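Local structure of exopolygalacturonase (Yersinia enterocolitica, 2UVF) at residues Q328-L333 with A377-G382. The protein hydrolyses pectic polygalacturonate from the chain end as a family 28 exopolygalacturonase, probably releasing digalacturonic acid in the periplasm. Numbering follows the deposited sequence.
Sequences QRRSSL and ANNGDG. With ADA (alpha-D-galactopyranuronic acid), chain C; SO4 (sulfate ion), chain I.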
ATOM      1  N   GLN A 328      20.293  -3.170   5.234  1.00 28.87           N
ATOM      2  CA  GLN A 328      19.673  -3.847   6.377  1.00 27.75           C
ATOM      3  C   GLN A 328      19.517  -3.018   7.653  1.00 27.30           C
ATOM      4  O   GLN A 328      18.659  -3.303   8.479  1.00 26.18           O
ATOM      5  CB  GLN A 328      20.416  -5.170   6.700  1.00 27.72           C
ATOM      6  CG  GLN A 328      20.618  -6.130   5.527  1.00 27.86           C
ATOM      7  CD  GLN A 328      19.308  -6.552   4.844  1.00 24.60           C
ATOM      8  OE1 GLN A 328      19.289  -6.819   3.662  1.00 27.61           O
ATOM      9  NE2 GLN A 328      18.235  -6.609   5.588  1.00 26.11           N
ATOM     10  N   ARG A 329      20.332  -1.990   7.808  1.00 28.13           N
ATOM     11  CA  ARG A 329      20.480  -1.353   9.113  1.00 28.96           C
ATOM     12  C   ARG A 329      19.838   0.037   9.277  1.00 29.06           C
ATOM     13  O   ARG A 329      19.977   0.659  10.328  1.00 29.92           O
ATOM     14  CB  ARG A 329      21.962  -1.342   9.536  1.00 29.35           C
ATOM     15  CG  ARG A 329      22.668  -2.720   9.504  1.00 29.49           C
ATOM     16  CD  ARG A 329      22.236  -3.601  10.647  1.00 33.05           C
ATOM     17  NE  ARG A 329      22.320  -2.859  11.901  1.00 35.96           N
ATOM     18  CZ  ARG A 329      21.602  -3.128  12.982  1.00 40.28           C
ATOM     19  NH1 ARG A 329      20.724  -4.136  12.982  1.00 40.29           N
ATOM     20  NH2 ARG A 329      21.762  -2.380  14.074  1.00 43.23           N
ATOM     21  N   ARG A 330      19.108   0.512   8.269  1.00 29.19           N
ATOM     22  CA  ARG A 330      18.296   1.747   8.431  1.00 28.75           C
ATOM     23  C   ARG A 330      16.934   1.381   9.005  1.00 29.04           C
ATOM     24  O   ARG A 330      16.343   0.395   8.582  1.00 29.03           O
ATOM     25  CB  ARG A 330      18.100   2.445   7.089  1.00 28.91           C
ATOM     26  CG  ARG A 330      19.376   2.769   6.369  1.00 27.28           C
ATOM     27  CD  ARG A 330      19.108   3.446   5.049  1.00 25.99           C
ATOM     28  NE  ARG A 330      18.968   2.506   3.940  1.00 28.43           N
ATOM     29  CZ  ARG A 330      18.109   2.657   2.932  1.00 28.83           C
ATOM     30  NH1 ARG A 330      17.265   3.696   2.909  1.00 29.86           N
ATOM     31  NH2 ARG A 330      18.073   1.762   1.963  1.00 27.99           N
ATOM     32  N   SER A 331      16.451   2.156   9.974  1.00 29.00           N
ATOM     33  CA  SER A 331      15.126   1.944  10.562  1.00 29.35           C
ATOM     34  C   SER A 331      13.969   2.318   9.617  1.00 29.60           C
ATOM     35  O   SER A 331      13.892   3.445   9.121  1.00 28.82           O
ATOM     36  CB  SER A 331      14.977   2.752  11.859  1.00 29.85           C
ATOM     37  OG  SER A 331      15.538   2.089  12.998  1.00 29.09           O
ATOM     38  N   SER A 332      13.079   1.359   9.380  1.00 29.29           N
ATOM     39  CA  SER A 332      11.796   1.622   8.729  1.00 29.65           C
ATOM     40  C   SER A 332      10.921   2.480   9.630  1.00 30.00           C
ATOM     41  O   SER A 332      11.218   2.664  10.823  1.00 29.87           O
ATOM     42  CB  SER A 332      11.076   0.313   8.413  1.00 29.31           C
ATOM     43  OG  SER A 332      11.716  -0.317   7.338  1.00 29.28           O
ATOM     44  N   LEU A 333       9.844   3.012   9.077  1.00 29.69           N
ATOM     45  CA  LEU A 333       8.990   3.884   9.866  1.00 29.75           C
ATOM     46  C   LEU A 333       8.101   3.109  10.850  1.00 29.78           C
ATOM     47  O   LEU A 333       7.945   3.500  12.004  1.00 29.77           O
ATOM     48  CB  LEU A 333       8.160   4.792   8.944  1.00 29.73           C
ATOM     49  CG  LEU A 333       7.486   5.960   9.666  1.00 31.18           C
ATOM     50  CD1 LEU A 333       7.948   7.315   9.112  1.00 30.50           C
ATOM     51  CD2 LEU A 333       5.973   5.792   9.648  1.00 30.31           C
ATOM     52  N   ALA A 377      12.626   9.096  -0.894  1.00 24.09           N
ATOM     53  CA  ALA A 377      13.417   8.353   0.079  1.00 24.10           C
ATOM     54  C   ALA A 377      13.724   6.928  -0.415  1.00 24.19           C
ATOM     55  O   ALA A 377      12.800   6.146  -0.681  1.00 23.72           O
ATOM     56  CB  ALA A 377      12.710   8.339   1.416  1.00 22.71           C
ATOM     57  N   ASN A 378      15.014   6.621  -0.581  1.00 24.66           N
ATOM     58  CA  ASN A 378      15.453   5.307  -1.106  1.00 25.34           C
ATOM     59  C   ASN A 378      14.880   4.153  -0.288  1.00 24.98           C
ATOM     60  O   ASN A 378      15.068   4.092   0.935  1.00 24.76           O
ATOM     61  CB  ASN A 378      16.979   5.213  -1.174  1.00 26.00           C
ATOM     62  CG  ASN A 378      17.476   4.140  -2.167  1.00 27.34           C
ATOM     63  OD1 ASN A 378      16.790   3.765  -3.123  1.00 27.38           O
ATOM     64  ND2 ASN A 378      18.680   3.653  -1.936  1.00 29.47           N
ATOM     65  N   ASN A 379      14.166   3.269  -0.987  1.00 24.69           N
ATOM     66  CA  ASN A 379      13.418   2.133  -0.422  1.00 24.19           C
ATOM     67  C   ASN A 379      12.232   2.529   0.441  1.00 23.97           C
ATOM     68  O   ASN A 379      11.697   1.699   1.195  1.00 23.23           O
ATOM     69  CB  ASN A 379      14.345   1.182   0.343  1.00 24.32           C
ATOM     70  CG  ASN A 379      15.556   0.806  -0.464  1.00 25.32           C
ATOM     71  OD1 ASN A 379      16.674   1.083  -0.049  1.00 24.75           O
ATOM     72  ND2 ASN A 379      15.341   0.229  -1.663  1.00 21.62           N
ATOM     73  N   GLY A 380      11.808   3.779   0.325  1.00 23.47           N
ATOM     74  CA  GLY A 380      10.702   4.256   1.135  1.00 25.23           C
ATOM     75  C   GLY A 380       9.379   3.920   0.491  1.00 26.35           C
ATOM     76  O   GLY A 380       8.697   4.821  -0.056  1.00 25.94           O
ATOM     77  N   ASP A 381       9.014   2.635   0.527  1.00 26.74           N
ATOM     78  CA  ASP A 381       7.721   2.217  -0.033  1.00 28.07           C
ATOM     79  C   ASP A 381       6.604   2.628   0.909  1.00 27.78           C
ATOM     80  O   ASP A 381       6.856   2.857   2.086  1.00 27.58           O
ATOM     81  CB  ASP A 381       7.646   0.729  -0.479  1.00 27.79           C
ATOM     82  CG  ASP A 381       8.375  -0.214   0.428  1.00 31.29           C
ATOM     83  OD1 ASP A 381       8.466   0.096   1.657  1.00 32.25           O
ATOM     84  OD2 ASP A 381       8.835  -1.279  -0.094  1.00 28.38           O
ATOM     85  N   GLY A 382       5.389   2.754   0.380  1.00 27.88           N
ATOM     86  CA  GLY A 382       4.268   3.269   1.171  1.00 27.73           C
ATOM     87  C   GLY A 382       3.803   2.263   2.207  1.00 28.21           C
ATOM     88  O   GLY A 382       3.932   2.500   3.399  1.00 27.78           O
TER
HETATM   89  C1  ADA C   1      12.128  -2.208  -3.645  1.00 47.05           C
HETATM   90  C2  ADA C   1      12.100  -2.369  -2.111  1.00 45.97           C
HETATM   91  C3  ADA C   1      13.373  -3.154  -1.722  1.00 47.22           C
HETATM   92  C4  ADA C   1      13.126  -4.603  -2.175  1.00 49.04           C
HETATM   93  C5  ADA C   1      13.010  -4.563  -3.709  1.00 49.86           C
HETATM   94  C6  ADA C   1      12.687  -5.963  -4.280  1.00 51.33           C
HETATM   95  O1  ADA C   1      13.346  -1.579  -4.140  1.00 47.38           O
HETATM   96  O2  ADA C   1      11.978  -1.141  -1.429  1.00 40.15           O
HETATM   97  O3  ADA C   1      13.729  -3.025  -0.323  1.00 46.12           O
HETATM   98  O4  ADA C   1      11.836  -5.019  -1.661  1.00 49.77           O
HETATM   99  O5  ADA C   1      12.000  -3.564  -4.174  1.00 49.61           O
HETATM  100  O6B ADA C   1      11.482  -6.320  -4.317  1.00 51.73           O
HETATM  101  O6A ADA C   1      13.647  -6.668  -4.683  1.00 52.09           O
HETATM  102  S   SO4 I1612      17.450   0.552  -4.986  1.00104.95           S
HETATM  103  O1  SO4 I1612      16.524   1.667  -5.186  1.00105.14           O
HETATM  104  O2  SO4 I1612      18.342   0.493  -6.140  1.00105.07           O
HETATM  105  O3  SO4 I1612      18.250   0.769  -3.782  1.00105.14           O
HETATM  106  O4  SO4 I1612      16.695  -0.697  -4.849  1.00104.34           O
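Arg330 reaches across to Asn378 and Asn379 with the two terminal nitrogens of its guanidinium, both acceptors lying at the edge of that group and within a few degrees of its plane. Its chain stays extended through chi2 and then bends at chi3 (-90°), which turns the guanidinium to the type II turn from Ala377 to Gly380. NH1 gives a nearly straight bond to the backbone Asn378 O (3.0 Å, 168° at the hydrogen), coming from above the carbonyl plane. NH2 gives Asn379 OD1 a more bent hydrogen bond (144°) in the amide carbonyl plane; its 2.5 Å length is unusually short and therefore doubtful. Further bonds to Tyr326 O from NE and Ala353 O from NH1, with a cation-pi contact to Tyr326, help fix the guanidinium's rotation. Within the turn, Gly380 N closes on Ala377 O at 2.8 Å. Around the ligands, Asn378 ND2 bonds to Tyr326 OH and weakly to a sulfate, while Asp381 OD2 accepts a weak bond from O2 of the galacturonate (3.4 Å). With OD1 drawn to the arginine, Asn379 ND2 is probably turned toward sugar and sulfate, 3.6 Å from that same O2, consistent with Arg330 being a second-shell residue that helps position Asn379 in the digalacturonate pocket of this beta-helix.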